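Local coordinates for Tat-secreted protein Rv2525c (Mycobacterium tuberculosis, PDB 4PMQ) that may act as a peptidoglycan hydrolase with glycosidase activity and displays esterase activity in vitro toward p-nitrophenyl esters, butyrate above all, at residues G5-A11 and A25-Y31; L60-S64 and F202-A206; A175-E181 and D193-K199. One frame throughout, in Å; residues are numbered along the deposited sequence.

How the contacts relate
The three contacts lie in one curled sheet, as expected for a barrel of the TIM-barrel clan. Contact 1 is central. Its strand 27-31 pairs with strand 61-66 of contact 2, where Arg-30 N lies 2.8 Å from Val-63 O. Its strand 6-9 pairs with strand 190-197 of contact 3, where Leu-7 N lies 2.8 Å from Asn-195 O. Contact centres are about 9 Å apart in both cases. Contacts 2 and 3, about 13 Å apart, meet through Phe-202. Contacts 1 and 3 border what is probably a polar pocket: glycerol and tartrate, probably from the crystallisation liquor though they may mark a pocket, bind near Tyr-31 and Asp-193.

Contact 1: G5-A11 and A25-Y31; sequences GTLLDYA and AVGAIRY
This is a parallel strand pair, the two strands of a beta-alpha-beta unit in which helix 17-22 links strand 6-9 to strand 27-31. The strand directions differ by 34°. Three backbone bonds join them. Val-26 N meets Thr-6 O at 2.8 Å. Leu-8 N then bonds to Gly-27 O, and Leu-8 O accepts Ile-29 N at 2.9 Å.

Side chains pack on both faces. On one face Leu-7 and Ile-29 cross at about a right angle, with Leu-7 CD1 3.8 Å from Ile-29 CG1. The other Leu-7 methyl, CD2, lies against the backbone of Gly-27. On the opposite face Leu-8 CG rests on Ala-25 CB.

Past Leu-8 polar groups join the packing. Tyr-10 CG sits between its backbone N and carbonyl carbon (chi1 37°), and the ring turns back toward the second strand. Tyr-10 CE2 lies over one face of the Arg-30 guanidinium, toward its rim, and the two planes are 25° apart. The Arg-30 chain bends at chi2 and chi3, which brings CD to 3.5 Å from Tyr-10 OH. Glu-51 forms a salt bridge with Arg-30 NE.

Two waters fill in where direct strand bonds stop. Water 2 takes Tyr-10 N and Arg-30 NH1 and donates to Ile-29 O at 2.6 Å. Water 1 donates to Asp-9 OD1 and accepts from Tyr-31 OH at 2.6 Å. Asp-9 OD2 is held by Asn-195 and Gln-179, while Tyr-31 OH also bonds to glycerol and tartrate. The chemistry thus changes from an apolar, backbone-bonded start to a more polar, water-bridged end, consistent with a ligand pocket at the C-terminal ends of these strands.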
loop_
_atom_site.group_PDB
_atom_site.type_symbol
_atom_site.label_atom_id
_atom_site.label_comp_id
_atom_site.label_asym_id
_atom_site.label_seq_id
_atom_site.Cartn_x
_atom_site.Cartn_y
_atom_site.Cartn_z
ATOM N N GLY A 5 -4.877 1.745 -16.162
ATOM C CA GLY A 5 -3.640 0.981 -16.200
ATOM C C GLY A 5 -3.543 0.124 -14.958
ATOM O O GLY A 5 -4.306 0.310 -13.998
ATOM N N THR A 6 -2.588 -0.807 -14.978
ATOM C CA THR A 6 -2.340 -1.798 -13.938
ATOM C C THR A 6 -1.066 -1.489 -13.180
ATOM O O THR A 6 -0.069 -1.170 -13.838
ATOM C CB THR A 6 -2.197 -3.149 -14.680
ATOM O OG1 THR A 6 -3.442 -3.502 -15.299
ATOM C CG2 THR A 6 -1.668 -4.273 -13.819
ATOM N N LEU A 7 -1.074 -1.696 -11.869
ATOM C CA LEU A 7 0.065 -1.643 -10.976
ATOM C C LEU A 7 0.204 -2.992 -10.323
ATOM O O LEU A 7 -0.801 -3.560 -9.881
ATOM C CB LEU A 7 -0.064 -0.577 -9.890
ATOM C CG LEU A 7 -0.253 0.862 -10.374
ATOM C CD1 LEU A 7 -0.484 1.780 -9.189
ATOM C CD2 LEU A 7 0.957 1.376 -11.181
ATOM N N LEU A 8 1.439 -3.502 -10.229
ATOM C CA LEU A 8 1.634 -4.794 -9.565
ATOM C C LEU A 8 2.129 -4.584 -8.160
ATOM O O LEU A 8 2.907 -3.664 -7.928
ATOM C CB LEU A 8 2.668 -5.630 -10.344
ATOM C CG LEU A 8 2.345 -5.914 -11.819
ATOM C CD1 LEU A 8 3.441 -6.761 -12.443
ATOM C CD2 LEU A 8 0.938 -6.563 -11.991
ATOM N N ASP A 9 1.746 -5.479 -7.243
ATOM C CA ASP A 9 2.323 -5.455 -5.899
ATOM C C ASP A 9 2.864 -6.857 -5.590
ATOM O O ASP A 9 2.329 -7.852 -6.080
ATOM C CB ASP A 9 1.359 -4.929 -4.830
ATOM C CG ASP A 9 0.264 -5.903 -4.457
ATOM O OD1 ASP A 9 0.557 -6.856 -3.699
ATOM O OD2 ASP A 9 -0.875 -5.710 -4.916
ATOM N N TYR A 10 3.957 -6.932 -4.823
ATOM C CA TYR A 10 4.630 -8.211 -4.559
ATOM C C TYR A 10 5.569 -8.069 -3.400
ATOM O O TYR A 10 6.190 -7.013 -3.254
ATOM C CB TYR A 10 5.422 -8.678 -5.799
ATOM C CG TYR A 10 6.090 -7.555 -6.570
ATOM C CD1 TYR A 10 5.383 -6.817 -7.517
ATOM C CD2 TYR A 10 7.436 -7.243 -6.367
ATOM C CE1 TYR A 10 5.986 -5.788 -8.233
ATOM C CE2 TYR A 10 8.063 -6.228 -7.104
ATOM C CZ TYR A 10 7.323 -5.495 -8.023
ATOM O OH TYR A 10 7.866 -4.483 -8.760
ATOM N N ALA A 11 5.689 -9.133 -2.603
ATOM C CA ALA A 11 6.569 -9.140 -1.432
ATOM C C ALA A 11 7.729 -10.121 -1.560
ATOM O O ALA A 11 8.721 -9.956 -0.833
ATOM C CB ALA A 11 5.756 -9.508 -0.192
ATOM N N ALA A 25 2.125 -4.009 -17.110
ATOM C CA ALA A 25 1.815 -3.069 -16.039
ATOM C C ALA A 25 2.455 -1.711 -16.307
ATOM O O ALA A 25 3.488 -1.632 -16.973
ATOM C CB ALA A 25 2.296 -3.612 -14.710
ATOM N N VAL A 26 1.857 -0.643 -15.772
ATOM C CA VAL A 26 2.434 0.699 -15.947
ATOM C C VAL A 26 3.287 1.100 -14.715
ATOM O O VAL A 26 3.826 2.214 -14.671
ATOM C CB VAL A 26 1.402 1.812 -16.302
ATOM C CG1 VAL A 26 0.735 1.566 -17.655
ATOM C CG2 VAL A 26 0.368 2.002 -15.200
ATOM N N GLY A 27 3.393 0.213 -13.741
ATOM C CA GLY A 27 4.177 0.480 -12.547
ATOM C C GLY A 27 3.951 -0.518 -11.440
ATOM O O GLY A 27 3.339 -1.571 -11.651
ATOM N N ALA A 28 4.413 -0.169 -10.226
ATOM C CA ALA A 28 4.281 -1.099 -9.114
ATOM C C ALA A 28 3.988 -0.353 -7.818
ATOM O O ALA A 28 4.404 0.801 -7.673
ATOM C CB ALA A 28 5.566 -1.898 -8.961
ATOM N N ILE A 29 3.295 -1.019 -6.886
ATOM C CA ILE A 29 3.024 -0.516 -5.526
ATOM C C ILE A 29 3.992 -1.298 -4.684
ATOM O O ILE A 29 3.905 -2.531 -4.660
ATOM C CB ILE A 29 1.541 -0.704 -5.049
ATOM C CG1 ILE A 29 0.528 -0.080 -6.038
ATOM C CG2 ILE A 29 1.390 -0.092 -3.645
ATOM C CD1 ILE A 29 -0.861 -0.568 -5.898
ATOM N N ARG A 30 4.928 -0.608 -4.033
ATOM C CA ARG A 30 6.043 -1.244 -3.365
ATOM C C ARG A 30 6.141 -0.910 -1.878
ATOM O O ARG A 30 5.788 0.189 -1.436
ATOM C CB ARG A 30 7.337 -0.826 -4.112
ATOM C CG ARG A 30 7.357 -1.305 -5.588
ATOM C CD ARG A 30 7.430 -2.826 -5.694
ATOM N NE ARG A 30 8.747 -3.242 -5.235
ATOM C CZ ARG A 30 9.001 -3.883 -4.097
ATOM N NH1 ARG A 30 8.001 -4.274 -3.304
ATOM N NH2 ARG A 30 10.259 -4.143 -3.745
ATOM N N TYR A 31 6.665 -1.882 -1.101
ATOM C CA TYR A 31 6.726 -1.779 0.337
ATOM C C TYR A 31 7.818 -0.885 0.855
ATOM O O TYR A 31 9.008 -1.103 0.576
ATOM C CB TYR A 31 6.951 -3.172 0.936
ATOM C CG TYR A 31 5.775 -4.083 0.733
ATOM C CD1 TYR A 31 4.634 -3.962 1.526
ATOM C CD2 TYR A 31 5.783 -5.053 -0.267
ATOM C CE1 TYR A 31 3.549 -4.812 1.364
ATOM C CE2 TYR A 31 4.692 -5.908 -0.448
ATOM C CZ TYR A 31 3.582 -5.784 0.380
ATOM O OH TYR A 31 2.494 -6.614 0.239
HETATM O O HOH W 1 2.330 -8.000 -1.992
HETATM O O HOH W 2 4.841 -4.541 -3.382
#

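Contact 2: L60-S64 and F202-A206; sequences LKIVS and FGQWA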
loop_
_atom_site.group_PDB
_atom_site.type_symbol
_atom_site.label_atom_id
_atom_site.label_comp_id
_atom_site.label_asym_id
_atom_site.label_seq_id
_atom_site.Cartn_x
_atom_site.Cartn_y
_atom_site.Cartn_z
ATOM N N LEU A 60 8.253 3.667 -15.570
ATOM C CA LEU A 60 7.200 3.041 -14.760
ATOM C C LEU A 60 6.820 3.911 -13.557
ATOM O O LEU A 60 7.668 4.652 -13.033
ATOM C CB LEU A 60 7.602 1.631 -14.290
ATOM C CG LEU A 60 7.785 0.587 -15.381
ATOM C CD1 LEU A 60 8.351 -0.701 -14.796
ATOM C CD2 LEU A 60 6.439 0.264 -16.082
ATOM N N LYS A 61 5.540 3.807 -13.120
ATOM C CA LYS A 61 5.027 4.526 -11.961
ATOM C C LYS A 61 5.407 3.810 -10.690
ATOM O O LYS A 61 5.465 2.572 -10.666
ATOM C CB LYS A 61 3.483 4.667 -12.011
ATOM C CG LYS A 61 2.971 5.464 -13.198
ATOM C CD LYS A 61 3.424 6.906 -13.112
ATOM C CE LYS A 61 2.988 7.742 -14.282
ATOM N NZ LYS A 61 3.479 9.131 -14.128
ATOM N N ILE A 62 5.626 4.562 -9.610
ATOM C CA ILE A 62 5.900 3.934 -8.314
ATOM C C ILE A 62 4.904 4.469 -7.323
ATOM O O ILE A 62 4.631 5.676 -7.323
ATOM C CB ILE A 62 7.359 4.195 -7.812
ATOM C CG1 ILE A 62 8.399 3.836 -8.902
ATOM C CG2 ILE A 62 7.651 3.435 -6.475
ATOM C CD1 ILE A 62 9.842 4.347 -8.657
ATOM N N VAL A 63 4.428 3.593 -6.436
ATOM C CA VAL A 63 3.517 3.952 -5.353
ATOM C C VAL A 63 4.030 3.266 -4.096
ATOM O O VAL A 63 4.418 2.102 -4.174
ATOM C CB VAL A 63 2.049 3.546 -5.659
ATOM C CG1 VAL A 63 1.145 3.858 -4.467
ATOM C CG2 VAL A 63 1.533 4.271 -6.908
ATOM N N SER A 64 3.941 3.929 -2.941
ATOM C CA SER A 64 4.431 3.322 -1.698
ATOM C C SER A 64 3.308 2.762 -0.823
ATOM O O SER A 64 2.270 3.404 -0.660
ATOM C CB SER A 64 5.196 4.346 -0.866
ATOM O OG SER A 64 6.392 4.768 -1.495
ATOM N N PHE A 202 -3.161 9.142 -8.134
ATOM C CA PHE A 202 -3.366 7.942 -7.311
ATOM C C PHE A 202 -2.235 7.695 -6.320
ATOM O O PHE A 202 -2.208 6.630 -5.721
ATOM C CB PHE A 202 -3.552 6.706 -8.220
ATOM C CG PHE A 202 -2.447 6.492 -9.233
ATOM C CD1 PHE A 202 -1.319 5.736 -8.913
ATOM C CD2 PHE A 202 -2.545 7.024 -10.518
ATOM C CE1 PHE A 202 -0.305 5.519 -9.867
ATOM C CE2 PHE A 202 -1.549 6.781 -11.473
ATOM C CZ PHE A 202 -0.430 6.044 -11.140
ATOM N N GLY A 203 -1.309 8.653 -6.176
ATOM C CA GLY A 203 -0.235 8.504 -5.206
ATOM C C GLY A 203 1.116 8.193 -5.818
ATOM O O GLY A 203 2.065 7.875 -5.095
ATOM N N GLN A 204 1.213 8.299 -7.160
ATOM C CA GLN A 204 2.455 8.068 -7.879
ATOM C C GLN A 204 3.545 9.002 -7.397
ATOM O O GLN A 204 3.285 10.170 -7.092
ATOM C CB GLN A 204 2.271 8.245 -9.398
ATOM C CG GLN A 204 1.825 9.663 -9.875
ATOM C CD GLN A 204 0.321 9.721 -10.045
ATOM O OE1 GLN A 204 -0.436 9.347 -9.140
ATOM N NE2 GLN A 204 -0.151 10.244 -11.182
ATOM N N TRP A 205 4.769 8.490 -7.302
ATOM C CA TRP A 205 5.878 9.361 -6.927
ATOM C C TRP A 205 6.048 10.500 -7.942
ATOM O O TRP A 205 6.317 11.636 -7.537
ATOM C CB TRP A 205 7.185 8.545 -6.871
ATOM C CG TRP A 205 7.298 7.606 -5.713
ATOM C CD1 TRP A 205 6.291 7.134 -4.910
ATOM C CD2 TRP A 205 8.502 6.944 -5.277
ATOM N NE1 TRP A 205 6.803 6.254 -3.976
ATOM C CE2 TRP A 205 8.156 6.121 -4.181
ATOM C CE3 TRP A 205 9.846 6.995 -5.695
ATOM C CZ2 TRP A 205 9.103 5.334 -3.510
ATOM C CZ3 TRP A 205 10.792 6.255 -5.004
ATOM C CH2 TRP A 205 10.415 5.404 -3.952
ATOM N N ALA A 206 5.944 10.174 -9.242
ATOM C CA ALA A 206 6.085 11.123 -10.361
ATOM C C ALA A 206 5.115 10.777 -11.491
ATOM O O ALA A 206 4.772 9.581 -11.652
ATOM C CB ALA A 206 7.513 11.122 -10.887
ATOM O OXT ALA A 206 4.698 11.714 -12.211
HETATM O O HOH W 3 1.768 11.330 -13.105
HETATM O O HOH W 4 5.976 7.484 -10.285
HETATM O O HOH W 5 3.453 6.736 -3.128
#
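Lys-61 NZ is gripped by the chain terminus and a water. It bonds to Ala-206 O at 2.8 Å, in the carboxylate plane and on a lone pair, and forms a longer salt bridge to Ala-206 OXT at 3.4 Å. Water 3 accepts from NZ and from Gln-204 NE2 and donates to OXT. The lysine bends at chi2 (-65°), then runs beside Gln-204, both side chains pointing the same way. Its CG lies at the edge of the Phe-202 ring.

Trp-205 covers Ile-62. Ile-62 CG2 stands over the middle of one indole face, 3.8 Å from the centroid of the five-membered ring and 19° off its normal. This is a CH-pi contact. The indole NE1 gives its N-H to Ser-64 OG at 2.9 Å, almost in the ring plane. Ser-64 OG also bonds to His-94, whose ring meets the indole. Trp-205 N bonds to Ile-62 O at 2.8 Å.

Val-63 CG2 touches the Phe-202 ring edge, 3.7 Å from CE1. Gln-204 OE1 lies above the centre of one face of that ring and accepts Phe-202 N, which links the two ends of the loop 202-204. Water 4 joins Ile-62 N to Ala-206 N, and water 5 joins Ser-64 N to Gly-203 O.

The C-terminal tail therefore closes over strand 61-66 through an indole fixed at its face and N-H, a direct backbone bond, apolar packing of Phe-202, water bridges to the strand backbone, and an ion pair. The lysine probably offsets part of the terminal carboxylate's negative charge.

Contact 3: A175-E181 and D193-K199; sequences AHLHQVE and DVNQILK. With GOL (glycerol), chain E.
The His-176 imidazole carries the Lys-199 side chain over one face, with Lys-199 CD 4.0 Å from the ring centroid in a CH-pi contact. The lysine amine goes on to Pro-173 O, and His-176 ND1 bonds to Phe-159 N. The His-178 ring has Val-180 CG1 over one face, toward the rim. At its edge, in plane, water 6 links ND1 to Gln-196 OE1, while NE2 bonds to Asn-163. The side chains of Gln-179 and Asn-195 run side by side, their amide planes 29° apart. Asn-195 OD1 comes within 3.1 Å of Gln-179 CB and bonds to Trp-160 NE1.

The backbones form an antiparallel pair. His-178 and Gln-196 bond in both directions: His-178 N to Gln-196 O at 2.9 Å, and Gln-196 N to His-178 O at 2.8 Å. Val-180 and Glu-181 both face Val-194, a classic beta bulge. Val-180 N bonds to Val-194 O at 2.9 Å; Glu-181 N adds a weak bond to the same oxygen.

Gln-179 CG is anti to the backbone N (chi1 -166°), and the extended chain carries NE2 to O1 of a glycerol, probably from the crystallisation liquor, at 2.9 Å. Tyr-141 OH bonds to OE1. Asp-193 OD2 is a weak second partner of glycerol O1, at 3.5 Å; its OD1 bonds to Asp-183 N.

On the face shared with Gln-179 and Asn-195, Leu-177 and Ile-197 run alongside each other, CD2 of Leu-177 3.9 Å from CG1 of Ile-197, and both touch Leu-7. Strand 177-181 pairs beyond this contact with parallel strand 158-161, and strand 190-197 pairs antiparallel with strand 6-9.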
loop_
_atom_site.group_PDB
_atom_site.type_symbol
_atom_site.label_atom_id
_atom_site.label_comp_id
_atom_site.label_asym_id
_atom_site.label_seq_id
_atom_site.Cartn_x
_atom_site.Cartn_y
_atom_site.Cartn_z
ATOM N N ALA A 175 -12.186 5.161 -4.178
ATOM C CA ALA A 175 -10.880 4.483 -4.305
ATOM C C ALA A 175 -10.057 5.009 -5.485
ATOM O O ALA A 175 -10.595 5.315 -6.563
ATOM C CB ALA A 175 -11.068 2.979 -4.437
ATOM N N HIS A 176 -8.739 5.147 -5.256
ATOM C CA HIS A 176 -7.761 5.568 -6.254
ATOM C C HIS A 176 -7.206 4.347 -6.969
ATOM O O HIS A 176 -6.862 4.421 -8.145
ATOM C CB HIS A 176 -6.627 6.321 -5.556
ATOM C CG HIS A 176 -7.114 7.570 -4.893
ATOM N ND1 HIS A 176 -7.767 7.530 -3.673
ATOM C CD2 HIS A 176 -7.153 8.834 -5.372
ATOM C CE1 HIS A 176 -8.103 8.780 -3.402
ATOM N NE2 HIS A 176 -7.768 9.604 -4.407
ATOM N N LEU A 177 -7.117 3.216 -6.237
ATOM C CA LEU A 177 -6.572 1.946 -6.694
ATOM C C LEU A 177 -7.469 0.829 -6.242
ATOM O O LEU A 177 -8.087 0.961 -5.184
ATOM C CB LEU A 177 -5.175 1.731 -6.087
ATOM C CG LEU A 177 -4.166 2.847 -6.367
ATOM C CD1 LEU A 177 -2.881 2.687 -5.544
ATOM C CD2 LEU A 177 -3.825 2.941 -7.857
ATOM N N HIS A 178 -7.507 -0.274 -6.990
ATOM C CA HIS A 178 -8.315 -1.444 -6.586
ATOM C C HIS A 178 -7.548 -2.746 -6.849
ATOM O O HIS A 178 -7.184 -3.023 -7.980
ATOM C CB HIS A 178 -9.673 -1.450 -7.316
ATOM C CG HIS A 178 -10.590 -2.589 -7.000
ATOM N ND1 HIS A 178 -11.647 -2.888 -7.830
ATOM C CD2 HIS A 178 -10.632 -3.419 -5.922
ATOM C CE1 HIS A 178 -12.279 -3.913 -7.271
ATOM N NE2 HIS A 178 -11.693 -4.290 -6.136
ATOM N N GLN A 179 -7.314 -3.534 -5.801
ATOM C CA GLN A 179 -6.649 -4.827 -5.925
ATOM C C GLN A 179 -7.690 -5.800 -6.473
ATOM O O GLN A 179 -8.691 -6.064 -5.792
ATOM C CB GLN A 179 -6.099 -5.257 -4.570
ATOM C CG GLN A 179 -5.111 -6.420 -4.690
ATOM C CD GLN A 179 -4.531 -6.701 -3.338
ATOM O OE1 GLN A 179 -5.265 -6.958 -2.388
ATOM N NE2 GLN A 179 -3.197 -6.700 -3.229
ATOM N N VAL A 180 -7.494 -6.250 -7.728
ATOM C CA VAL A 180 -8.480 -7.115 -8.406
ATOM C C VAL A 180 -8.046 -8.574 -8.553
ATOM O O VAL A 180 -8.880 -9.392 -8.924
ATOM C CB VAL A 180 -8.899 -6.543 -9.790
ATOM C CG1 VAL A 180 -9.602 -5.204 -9.606
ATOM C CG2 VAL A 180 -7.702 -6.401 -10.743
ATOM N N GLU A 181 -6.775 -8.911 -8.297
ATOM C CA GLU A 181 -6.311 -10.304 -8.451
ATOM C C GLU A 181 -5.182 -10.556 -7.490
ATOM O O GLU A 181 -4.257 -9.755 -7.427
ATOM C CB GLU A 181 -5.831 -10.501 -9.890
ATOM C CG GLU A 181 -5.746 -11.924 -10.364
ATOM C CD GLU A 181 -5.035 -12.034 -11.700
ATOM O OE1 GLU A 181 -5.726 -12.146 -12.738
ATOM O OE2 GLU A 181 -3.783 -12.001 -11.707
ATOM N N ASP A 193 0.310 -9.513 -7.307
ATOM C CA ASP A 193 -1.085 -9.107 -7.244
ATOM C C ASP A 193 -1.298 -8.024 -8.269
ATOM O O ASP A 193 -0.382 -7.228 -8.540
ATOM C CB ASP A 193 -1.475 -8.609 -5.841
ATOM C CG ASP A 193 -1.095 -9.563 -4.716
ATOM O OD1 ASP A 193 -1.277 -10.799 -4.894
ATOM O OD2 ASP A 193 -0.692 -9.076 -3.639
ATOM N N VAL A 194 -2.506 -7.944 -8.803
ATOM C CA VAL A 194 -2.829 -6.979 -9.842
ATOM C C VAL A 194 -3.752 -5.918 -9.294
ATOM O O VAL A 194 -4.766 -6.242 -8.658
ATOM C CB VAL A 194 -3.442 -7.670 -11.081
ATOM C CG1 VAL A 194 -3.790 -6.652 -12.153
ATOM C CG2 VAL A 194 -2.490 -8.729 -11.645
ATOM N N ASN A 195 -3.415 -4.643 -9.573
ATOM C CA ASN A 195 -4.210 -3.517 -9.101
ATOM C C ASN A 195 -4.599 -2.648 -10.270
ATOM O O ASN A 195 -3.737 -2.334 -11.108
ATOM C CB ASN A 195 -3.431 -2.691 -8.069
ATOM C CG ASN A 195 -2.952 -3.561 -6.936
ATOM O OD1 ASN A 195 -3.721 -3.855 -6.024
ATOM N ND2 ASN A 195 -1.729 -4.085 -7.038
ATOM N N GLN A 196 -5.852 -2.179 -10.290
ATOM C CA GLN A 196 -6.348 -1.241 -11.313
ATOM C C GLN A 196 -6.277 0.185 -10.790
ATOM O O GLN A 196 -6.651 0.451 -9.648
ATOM C CB GLN A 196 -7.797 -1.581 -11.673
ATOM C CG GLN A 196 -7.898 -2.898 -12.433
ATOM C CD GLN A 196 -9.268 -3.180 -13.013
ATOM O OE1 GLN A 196 -10.311 -2.716 -12.523
ATOM N NE2 GLN A 196 -9.285 -3.993 -14.055
ATOM N N ILE A 197 -5.793 1.099 -11.623
ATOM C CA ILE A 197 -5.767 2.527 -11.330
ATOM C C ILE A 197 -7.162 3.091 -11.697
ATOM O O ILE A 197 -7.650 2.884 -12.827
ATOM C CB ILE A 197 -4.639 3.222 -12.130
ATOM C CG1 ILE A 197 -3.248 2.661 -11.748
ATOM C CG2 ILE A 197 -4.730 4.754 -11.961
ATOM C CD1 ILE A 197 -2.154 3.086 -12.802
ATOM N N LEU A 198 -7.775 3.825 -10.764
ATOM C CA LEU A 198 -9.120 4.360 -10.960
ATOM C C LEU A 198 -9.195 5.862 -11.106
ATOM O O LEU A 198 -10.197 6.382 -11.620
ATOM C CB LEU A 198 -9.973 3.979 -9.754
ATOM C CG LEU A 198 -10.080 2.455 -9.506
ATOM C CD1 LEU A 198 -10.589 2.194 -8.120
ATOM C CD2 LEU A 198 -10.916 1.771 -10.597
ATOM N N LYS A 199 -8.202 6.561 -10.553
ATOM C CA LYS A 199 -8.172 8.024 -10.591
ATOM C C LYS A 199 -6.801 8.486 -11.103
ATOM O O LYS A 199 -5.783 7.821 -10.831
ATOM C CB LYS A 199 -8.483 8.608 -9.205
ATOM C CG LYS A 199 -9.886 8.239 -8.700
ATOM C CD LYS A 199 -10.241 8.874 -7.361
ATOM C CE LYS A 199 -11.584 8.369 -6.820
ATOM N NZ LYS A 199 -12.734 8.656 -7.707
HETATM C C1 GOL E . -0.951 -5.932 -0.764
HETATM O O1 GOL E . -1.570 -7.205 -0.837
HETATM C C2 GOL E . -0.821 -5.507 0.678
HETATM O O2 GOL E . 0.052 -6.410 1.369
HETATM C C3 GOL E . -0.279 -4.097 0.709
HETATM O O3 GOL E . 0.366 -3.807 1.938
HETATM O O HOH W 6 -11.609 -1.741 -10.289
#